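Local coordinates for coiled-coil quantitatively-enriched protein 1 (Schizosaccharomyces pombe, PDB 7CUJ), which links telomeres to the meiotic centrosome as a molecular adaptor and is required for telomere clustering, telomere length regulation and chromosome segregation, at residues A[11-15]-A[302-307]; A[124-128]-A[190-194]; A[185-191]-A[206-212]. One frame throughout, in Å; residues are numbered along the deposited sequence.

Contact 1: A[11-15]-A[302-307]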
loop_
_atom_site.group_PDB
_atom_site.type_symbol
_atom_site.label_atom_id
_atom_site.label_comp_id
_atom_site.label_asym_id
_atom_site.label_seq_id
_atom_site.Cartn_x
_atom_site.Cartn_y
_atom_site.Cartn_z
ATOM N N VAL A 11 -38.970 -7.516 -4.978
ATOM C CA VAL A 11 -37.866 -6.592 -4.777
ATOM C C VAL A 11 -37.312 -6.221 -6.151
ATOM O O VAL A 11 -36.808 -7.084 -6.864
ATOM C CB VAL A 11 -36.778 -7.233 -3.892
ATOM C CG1 VAL A 11 -35.560 -6.332 -3.728
ATOM C CG2 VAL A 11 -37.323 -7.657 -2.535
ATOM N N LEU A 12 -37.404 -4.932 -6.509
ATOM C CA LEU A 12 -37.010 -4.468 -7.832
ATOM C C LEU A 12 -35.873 -3.451 -7.728
ATOM O O LEU A 12 -35.872 -2.603 -6.836
ATOM C CB LEU A 12 -38.225 -3.852 -8.534
ATOM C CG LEU A 12 -39.420 -4.782 -8.753
ATOM C CD1 LEU A 12 -40.636 -3.996 -9.218
ATOM C CD2 LEU A 12 -39.084 -5.883 -9.751
ATOM N N ASP A 13 -34.929 -3.536 -8.676
ATOM C CA ASP A 13 -33.746 -2.691 -8.693
ATOM C C ASP A 13 -33.908 -1.556 -9.699
ATOM O O ASP A 13 -34.397 -1.762 -10.805
ATOM C CB ASP A 13 -32.493 -3.491 -9.053
ATOM C CG ASP A 13 -32.277 -4.704 -8.167
ATOM O OD1 ASP A 13 -32.694 -4.653 -6.992
ATOM O OD2 ASP A 13 -31.699 -5.694 -8.663
ATOM N N ILE A 14 -33.456 -0.365 -9.293
ATOM C CA ILE A 14 -33.369 0.799 -10.157
ATOM C C ILE A 14 -31.892 1.152 -10.314
ATOM O O ILE A 14 -31.275 1.707 -9.405
ATOM C CB ILE A 14 -34.198 1.968 -9.584
ATOM C CG1 ILE A 14 -35.667 1.574 -9.397
ATOM C CG2 ILE A 14 -34.051 3.211 -10.451
ATOM C CD1 ILE A 14 -36.452 2.489 -8.487
ATOM N N GLY A 15 -31.333 0.797 -11.473
ATOM C CA GLY A 15 -29.949 1.101 -11.786
ATOM C C GLY A 15 -29.781 2.561 -12.195
ATOM O O GLY A 15 -30.340 2.995 -13.199
ATOM N N TRP A 302 -43.160 -4.073 -15.585
ATOM C CA TRP A 302 -41.983 -3.399 -15.058
ATOM C C TRP A 302 -41.086 -2.964 -16.217
ATOM O O TRP A 302 -40.648 -3.803 -17.000
ATOM C CB TRP A 302 -41.253 -4.340 -14.092
ATOM C CG TRP A 302 -39.939 -3.833 -13.587
ATOM C CD1 TRP A 302 -38.703 -4.342 -13.865
ATOM C CD2 TRP A 302 -39.725 -2.723 -12.694
ATOM N NE1 TRP A 302 -37.739 -3.624 -13.212
ATOM C CE2 TRP A 302 -38.333 -2.626 -12.485
ATOM C CE3 TRP A 302 -40.569 -1.807 -12.054
ATOM C CZ2 TRP A 302 -37.769 -1.647 -11.666
ATOM C CZ3 TRP A 302 -40.012 -0.839 -11.247
ATOM C CH2 TRP A 302 -38.630 -0.762 -11.056
ATOM N N PRO A 303 -40.804 -1.650 -16.378
ATOM C CA PRO A 303 -40.163 -1.142 -17.593
ATOM C C PRO A 303 -38.633 -1.099 -17.628
ATOM O O PRO A 303 -38.054 -0.780 -18.664
ATOM C CB PRO A 303 -40.734 0.282 -17.647
ATOM C CG PRO A 303 -40.806 0.696 -16.191
ATOM C CD PRO A 303 -41.134 -0.573 -15.429
ATOM N N LEU A 304 -37.982 -1.423 -16.504
ATOM C CA LEU A 304 -36.537 -1.272 -16.407
ATOM C C LEU A 304 -35.840 -2.599 -16.697
ATOM O O LEU A 304 -36.295 -3.653 -16.254
ATOM C CB LEU A 304 -36.162 -0.755 -15.013
ATOM C CG LEU A 304 -36.675 0.638 -14.642
ATOM C CD1 LEU A 304 -36.021 1.126 -13.359
ATOM C CD2 LEU A 304 -36.433 1.638 -15.765
ATOM N N PRO A 305 -34.699 -2.595 -17.428
ATOM C CA PRO A 305 -33.882 -3.800 -17.559
ATOM C C PRO A 305 -33.251 -4.063 -16.195
ATOM O O PRO A 305 -33.046 -3.132 -15.418
ATOM C CB PRO A 305 -32.808 -3.405 -18.582
ATOM C CG PRO A 305 -32.707 -1.901 -18.453
ATOM C CD PRO A 305 -34.116 -1.441 -18.133
ATOM N N PRO A 306 -32.935 -5.330 -15.848
ATOM C CA PRO A 306 -32.302 -5.629 -14.567
ATOM C C PRO A 306 -30.847 -5.173 -14.635
ATOM O O PRO A 306 -30.343 -4.871 -15.713
ATOM C CB PRO A 306 -32.410 -7.159 -14.488
ATOM C CG PRO A 306 -32.374 -7.607 -15.929
ATOM C CD PRO A 306 -33.130 -6.530 -16.679
ATOM N N LEU A 307 -30.186 -5.102 -13.478
ATOM C CA LEU A 307 -28.774 -4.759 -13.448
ATOM C C LEU A 307 -27.988 -5.862 -14.148
ATOM O O LEU A 307 -28.287 -7.041 -13.961
ATOM C CB LEU A 307 -28.326 -4.601 -11.992
ATOM C CG LEU A 307 -28.901 -3.389 -11.263
ATOM C CD1 LEU A 307 -28.776 -3.569 -9.761
ATOM C CD2 LEU A 307 -28.207 -2.112 -11.703
HETATM O O HOH W 1 -34.795 -3.645 -12.982
HETATM O O HOH W 2 -31.806 -6.240 -11.475
#
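An apolar, water-bridged contact packs Leu12 to Gly15 of strand 11-16, outermost in the sheet of this chain, against Trp302, Leu304 and Leu307 of the C-terminal loop after helix 275-294. No direct hydrogen bond joins the two segments. Leu12 lays CD1 over one face of the Trp302 indole, a CH-pi contact 3.8 Å from the centroid of the six-membered ring and 19° off its normal. On the opposite face sits Pro303 CD. With Trp302 CG anti to the backbone N (chi1 174°), the indole swings to the strand, and its edge faces Asp13 O. Strand 11-16 belongs to a six-stranded parallel sheet, with 208-213 as its neighbour, and the loop passes along its other side. Two waters bridge the strand to the loop. One donates to Asp13 O and Pro305 O and accepts from Trp302 NE1 at 3.0 Å. The other accepts from Leu307 N at 2.8 Å and donates to Asp13 OD2. The same carboxylate makes a salt bridge through OD1 to Arg210. Leu304 CD1 packs 4.0 Å from Ile14 CG1. Leu307 CD2 lies 3.7 Å from Gly15 CA, while Leu307 CD1 reaches the Asp13 side chain.

Contact 2: A[124-128]-A[190-194]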
loop_
_atom_site.group_PDB
_atom_site.type_symbol
_atom_site.label_atom_id
_atom_site.label_comp_id
_atom_site.label_asym_id
_atom_site.label_seq_id
_atom_site.Cartn_x
_atom_site.Cartn_y
_atom_site.Cartn_z
ATOM N N LEU A 124 -38.847 5.544 2.653
ATOM C CA LEU A 124 -37.490 5.513 2.134
ATOM C C LEU A 124 -36.510 5.254 3.278
ATOM O O LEU A 124 -36.521 5.954 4.288
ATOM C CB LEU A 124 -37.178 6.824 1.401
ATOM C CG LEU A 124 -35.797 6.900 0.748
ATOM C CD1 LEU A 124 -35.876 7.534 -0.630
ATOM C CD2 LEU A 124 -34.805 7.649 1.629
ATOM N N PHE A 125 -35.662 4.236 3.095
ATOM C CA PHE A 125 -34.621 3.907 4.054
ATOM C C PHE A 125 -33.275 4.408 3.541
ATOM O O PHE A 125 -32.950 4.249 2.366
ATOM C CB PHE A 125 -34.601 2.404 4.339
ATOM C CG PHE A 125 -35.692 1.939 5.269
ATOM C CD1 PHE A 125 -36.955 1.632 4.786
ATOM C CD2 PHE A 125 -35.460 1.818 6.631
ATOM C CE1 PHE A 125 -37.962 1.212 5.644
ATOM C CE2 PHE A 125 -36.463 1.390 7.488
ATOM C CZ PHE A 125 -37.714 1.090 6.994
ATOM N N ILE A 126 -32.503 5.019 4.447
ATOM C CA ILE A 126 -31.197 5.572 4.127
ATOM C C ILE A 126 -30.295 5.390 5.347
ATOM O O ILE A 126 -30.726 5.614 6.475
ATOM C CB ILE A 126 -31.323 7.045 3.674
ATOM C CG1 ILE A 126 -30.009 7.605 3.122
ATOM C CG2 ILE A 126 -31.901 7.922 4.776
ATOM C CD1 ILE A 126 -30.170 8.900 2.356
ATOM N N SER A 127 -29.048 4.970 5.111
ATOM C CA SER A 127 -28.170 4.550 6.194
ATOM C C SER A 127 -27.190 5.661 6.568
ATOM O O SER A 127 -26.001 5.408 6.746
ATOM C CB SER A 127 -27.457 3.262 5.850
ATOM O OG SER A 127 -26.603 3.445 4.732
ATOM N N ASN A 128 -27.711 6.886 6.711
ATOM C CA ASN A 128 -26.903 8.056 7.015
ATOM C C ASN A 128 -27.804 9.180 7.521
ATOM O O ASN A 128 -28.740 9.583 6.832
ATOM C CB ASN A 128 -26.095 8.514 5.797
ATOM C CG ASN A 128 -25.043 9.538 6.160
ATOM O OD1 ASN A 128 -25.295 10.739 6.101
ATOM N ND2 ASN A 128 -23.872 9.074 6.563
ATOM N N ASP A 190 -30.026 3.133 -0.409
ATOM C CA ASP A 190 -28.718 2.505 -0.513
ATOM C C ASP A 190 -28.794 1.055 -0.037
ATOM O O ASP A 190 -29.680 0.693 0.738
ATOM C CB ASP A 190 -27.652 3.304 0.245
ATOM C CG ASP A 190 -27.950 3.454 1.726
ATOM O OD1 ASP A 190 -27.759 2.465 2.470
ATOM O OD2 ASP A 190 -28.389 4.551 2.122
ATOM N N ILE A 191 -27.834 0.248 -0.507
ATOM C CA ILE A 191 -27.796 -1.185 -0.270
ATOM C C ILE A 191 -27.428 -1.464 1.185
ATOM O O ILE A 191 -27.912 -2.437 1.757
ATOM C CB ILE A 191 -26.857 -1.883 -1.277
ATOM C CG1 ILE A 191 -27.536 -2.083 -2.636
ATOM C CG2 ILE A 191 -26.300 -3.191 -0.730
ATOM C CD1 ILE A 191 -28.775 -2.958 -2.601
ATOM N N GLU A 192 -26.580 -0.610 1.776
ATOM C CA GLU A 192 -26.231 -0.737 3.184
ATOM C C GLU A 192 -27.510 -0.784 4.022
ATOM O O GLU A 192 -27.640 -1.629 4.907
ATOM C CB GLU A 192 -25.293 0.389 3.628
ATOM C CG GLU A 192 -24.733 0.191 5.029
ATOM C CD GLU A 192 -23.817 1.287 5.554
ATOM O OE1 GLU A 192 -22.962 1.771 4.781
ATOM O OE2 GLU A 192 -23.959 1.658 6.739
ATOM N N ALA A 193 -28.453 0.117 3.718
ATOM C CA ALA A 193 -29.735 0.175 4.406
ATOM C C ALA A 193 -30.525 -1.107 4.157
ATOM O O ALA A 193 -31.188 -1.605 5.061
ATOM C CB ALA A 193 -30.513 1.396 3.977
ATOM N N TYR A 194 -30.438 -1.637 2.930
ATOM C CA TYR A 194 -31.102 -2.888 2.601
ATOM C C TYR A 194 -30.512 -4.024 3.434
ATOM O O TYR A 194 -31.254 -4.748 4.093
ATOM C CB TYR A 194 -31.059 -3.178 1.099
ATOM C CG TYR A 194 -31.828 -4.415 0.708
ATOM C CD1 TYR A 194 -33.199 -4.369 0.505
ATOM C CD2 TYR A 194 -31.191 -5.638 0.566
ATOM C CE1 TYR A 194 -33.914 -5.505 0.159
ATOM C CE2 TYR A 194 -31.890 -6.783 0.221
ATOM C CZ TYR A 194 -33.257 -6.717 0.019
ATOM O OH TYR A 194 -33.957 -7.839 -0.322
#
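Ser127 is held by two hydrogen bonds to Asp190 where strand 121-126 ends and helix 191-200 begins. Asp190 is the N-cap of that helix, at the C-terminal ends of the strands of the parallel sheet. Its carboxylate serves both segments. OD2 accepts from Ser127 N at 3.1 Å with its syn lone pair, in a nearly straight bond with an N-H...O angle of 166°. OD1 takes two donors from opposite faces of the carboxylate plane: Ser127 OG and Ala193 N, the latter being the capping bond. Asp190 CG sits between its backbone N and carbonyl carbon (chi1 60°), a turn that brings the carboxylate back over the first helical turn. Three hydrogen bonds thus grip the buried Asp190 carboxylate, and Ile126 CG1 lies 3.6 Å from Asp190 OD2. Next to it, Ala193 CB packs against Phe125 CB at 4.2 Å. The Glu192 side is looser and partly exposed. Its extended chain runs past Ser127 without a hydrogen bond to it, and its OE1 instead forms a salt bridge with Lys65 and accepts from Gln58. Lys65 also bonds to Ser127 O, so it spans both segments. At the tight end, Ser127 OG donates to Asp190 OD1 over 2.7 Å, from 41° above the carboxylate plane.

Contact 3: A[185-191]-A[206-212]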
loop_
_atom_site.group_PDB
_atom_site.type_symbol
_atom_site.label_atom_id
_atom_site.label_comp_id
_atom_site.label_asym_id
_atom_site.label_seq_id
_atom_site.Cartn_x
_atom_site.Cartn_y
_atom_site.Cartn_z
ATOM N N ALA A 185 -45.461 1.857 -0.126
ATOM C CA ALA A 185 -44.338 1.444 -0.959
ATOM C C ALA A 185 -43.016 1.759 -0.255
ATOM O O ALA A 185 -42.950 2.694 0.540
ATOM C CB ALA A 185 -44.433 2.106 -2.313
ATOM N N THR A 186 -41.968 0.976 -0.558
ATOM C CA THR A 186 -40.698 1.051 0.153
ATOM C C THR A 186 -39.539 1.276 -0.818
ATOM O O THR A 186 -39.378 0.535 -1.785
ATOM C CB THR A 186 -40.450 -0.200 1.010
ATOM O OG1 THR A 186 -41.610 -0.437 1.806
ATOM C CG2 THR A 186 -39.245 -0.074 1.915
ATOM N N ILE A 187 -38.725 2.301 -0.531
ATOM C CA ILE A 187 -37.537 2.613 -1.312
ATOM C C ILE A 187 -36.308 2.510 -0.409
ATOM O O ILE A 187 -36.269 3.090 0.674
ATOM C CB ILE A 187 -37.634 4.012 -1.958
ATOM C CG1 ILE A 187 -38.918 4.188 -2.772
ATOM C CG2 ILE A 187 -36.396 4.303 -2.797
ATOM C CD1 ILE A 187 -39.330 5.630 -2.959
ATOM N N PHE A 188 -35.300 1.773 -0.884
ATOM C CA PHE A 188 -33.997 1.758 -0.244
ATOM C C PHE A 188 -33.065 2.694 -1.002
ATOM O O PHE A 188 -32.738 2.444 -2.162
ATOM C CB PHE A 188 -33.458 0.330 -0.151
ATOM C CG PHE A 188 -34.176 -0.498 0.880
ATOM C CD1 PHE A 188 -33.722 -0.545 2.190
ATOM C CD2 PHE A 188 -35.335 -1.188 0.556
ATOM C CE1 PHE A 188 -34.396 -1.289 3.147
ATOM C CE2 PHE A 188 -36.009 -1.930 1.513
ATOM C CZ PHE A 188 -35.537 -1.981 2.806
ATOM N N TYR A 189 -32.667 3.783 -0.332
ATOM C CA TYR A 189 -31.767 4.755 -0.930
ATOM C C TYR A 189 -30.433 4.084 -1.258
ATOM O O TYR A 189 -29.802 4.416 -2.258
ATOM C CB TYR A 189 -31.598 5.984 -0.031
ATOM C CG TYR A 189 -30.666 7.032 -0.588
ATOM C CD1 TYR A 189 -31.143 8.055 -1.394
ATOM C CD2 TYR A 189 -29.303 6.996 -0.325
ATOM C CE1 TYR A 189 -30.294 9.019 -1.917
ATOM C CE2 TYR A 189 -28.441 7.952 -0.838
ATOM C CZ TYR A 189 -28.938 8.966 -1.638
ATOM O OH TYR A 189 -28.098 9.911 -2.146
ATOM N N ASP A 190 -30.026 3.133 -0.409
ATOM C CA ASP A 190 -28.718 2.505 -0.513
ATOM C C ASP A 190 -28.794 1.055 -0.037
ATOM O O ASP A 190 -29.680 0.693 0.738
ATOM C CB ASP A 190 -27.652 3.304 0.245
ATOM C CG ASP A 190 -27.950 3.454 1.726
ATOM O OD1 ASP A 190 -27.759 2.465 2.470
ATOM O OD2 ASP A 190 -28.389 4.551 2.122
ATOM N N ILE A 191 -27.834 0.248 -0.507
ATOM C CA ILE A 191 -27.796 -1.185 -0.270
ATOM C C ILE A 191 -27.428 -1.464 1.185
ATOM O O ILE A 191 -27.912 -2.437 1.757
ATOM C CB ILE A 191 -26.857 -1.883 -1.277
ATOM C CG1 ILE A 191 -27.536 -2.083 -2.636
ATOM C CG2 ILE A 191 -26.300 -3.191 -0.730
ATOM C CD1 ILE A 191 -28.775 -2.958 -2.601
ATOM N N SER A 206 -44.507 -5.477 1.203
ATOM C CA SER A 206 -44.782 -4.282 0.421
ATOM C C SER A 206 -43.868 -4.228 -0.800
ATOM O O SER A 206 -42.917 -5.002 -0.905
ATOM C CB SER A 206 -44.660 -3.030 1.258
ATOM O OG SER A 206 -43.308 -2.783 1.616
ATOM N N LEU A 207 -44.178 -3.301 -1.716
ATOM C CA LEU A 207 -43.349 -3.010 -2.876
ATOM C C LEU A 207 -42.003 -2.461 -2.403
ATOM O O LEU A 207 -41.958 -1.481 -1.661
ATOM C CB LEU A 207 -44.090 -1.991 -3.750
ATOM C CG LEU A 207 -43.354 -1.513 -5.001
ATOM C CD1 LEU A 207 -43.378 -2.578 -6.088
ATOM C CD2 LEU A 207 -43.958 -0.216 -5.515
ATOM N N VAL A 208 -40.914 -3.109 -2.838
ATOM C CA VAL A 208 -39.562 -2.713 -2.473
ATOM C C VAL A 208 -38.811 -2.274 -3.728
ATOM O O VAL A 208 -38.604 -3.066 -4.647
ATOM C CB VAL A 208 -38.813 -3.834 -1.724
ATOM C CG1 VAL A 208 -37.325 -3.538 -1.591
ATOM C CG2 VAL A 208 -39.421 -4.108 -0.358
ATOM N N LEU A 209 -38.408 -0.998 -3.739
ATOM C CA LEU A 209 -37.564 -0.426 -4.775
ATOM C C LEU A 209 -36.166 -0.229 -4.198
ATOM O O LEU A 209 -36.024 0.238 -3.070
ATOM C CB LEU A 209 -38.164 0.919 -5.200
ATOM C CG LEU A 209 -39.103 0.907 -6.408
ATOM C CD1 LEU A 209 -40.102 -0.240 -6.348
ATOM C CD2 LEU A 209 -39.828 2.238 -6.531
ATOM N N ARG A 210 -35.141 -0.591 -4.978
ATOM C CA ARG A 210 -33.758 -0.400 -4.568
ATOM C C ARG A 210 -33.058 0.531 -5.553
ATOM O O ARG A 210 -33.017 0.257 -6.751
ATOM C CB ARG A 210 -33.019 -1.739 -4.478
ATOM C CG ARG A 210 -33.528 -2.666 -3.384
ATOM C CD ARG A 210 -32.552 -3.796 -3.120
ATOM N NE ARG A 210 -32.394 -4.686 -4.264
ATOM C CZ ARG A 210 -31.479 -5.645 -4.356
ATOM N NH1 ARG A 210 -30.624 -5.845 -3.369
ATOM N NH2 ARG A 210 -31.421 -6.403 -5.435
ATOM N N LEU A 211 -32.526 1.639 -5.028
ATOM C CA LEU A 211 -31.657 2.526 -5.783
ATOM C C LEU A 211 -30.240 1.963 -5.693
ATOM O O LEU A 211 -29.646 1.934 -4.616
ATOM C CB LEU A 211 -31.741 3.932 -5.175
ATOM C CG LEU A 211 -32.908 4.823 -5.616
ATOM C CD1 LEU A 211 -34.167 4.028 -5.933
ATOM C CD2 LEU A 211 -33.196 5.895 -4.579
ATOM N N ILE A 212 -29.729 1.488 -6.836
ATOM C CA ILE A 212 -28.432 0.839 -6.907
ATOM C C ILE A 212 -27.594 1.549 -7.966
ATOM O O ILE A 212 -27.985 1.612 -9.129
ATOM C CB ILE A 212 -28.589 -0.668 -7.201
ATOM C CG1 ILE A 212 -29.332 -1.384 -6.067
ATOM C CG2 ILE A 212 -27.232 -1.304 -7.471
ATOM C CD1 ILE A 212 -29.689 -2.824 -6.359
HETATM O O HOH W 3 -30.472 0.233 -2.529
#
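Thr186, Phe188, Val208 and Arg210 lie on one face of a parallel strand pair, with Ile187 and Leu209 on the other. Thr186 OG1 is beside its own backbone N (chi1 -50°), from where it meets Ser206 OG at 2.9 Å; either hydroxyl could donate. Phe188 CG is anti to the carbonyl carbon (chi1 -73°), which carries the ring off the sheet, leaning slightly back toward the start of its strand. The ring turns its edge to Val208 CG1, which is 3.7 Å from Phe188 CE2. Tyr194 meets this ring edge-to-face. On the other face Ile187 CG1 touches Leu209 CB, and Ile187 CG2 packs 3.9 Å from Leu211 CD1. The pair frames a beta-alpha-beta crossover: strand 184-188 leads into helix 191-200 and returns as strand 208-213. Four backbone bonds join the strands. Leu207 O and Leu209 O accept from Thr186 N and Phe188 N, and Leu209 N and Leu211 N donate back to Thr186 O and Phe188 O. Beyond the last bond the strands part, and a water donates to Leu211 O at 2.8 Å and to Phe188 O at 3.2 Å. Ile191, at the start of the helix, sends CD1 back to the sheet. Ile191 CD1 lies 3.8 Å from Ile212 CG1 and 3.5 Å from Arg210 NH1. Ile212 CD1 rests over the centre of one guanidinium face of Arg210. The main polar partner of this arginine is Asp13, and Tyr194 adds a cation-pi contact.

Overall arrangement
This chain is one piece of the longer ccq1 protein, a domain of parallel sheet and helices. It starts on strand 11-16, and contact 1 closes the longest loop by bringing residues 302-307 back to it. Contacts 2 and 3 both nest inside that loop. Contact 2 joins the end of strand 121-126 to the start of helix 191-200. Contact 3 begins where contact 2 ends, sharing Asp190 and Ile191, and closes a short loop around that helix onto strand 208-213. The strands run 11-16, 208-213, 184-188, 121-126 across the sheet, so the three contacts follow one another over it. Contacts 1 and 3 have centres about 11 Å apart, and contacts 2 and 3 about 8 Å.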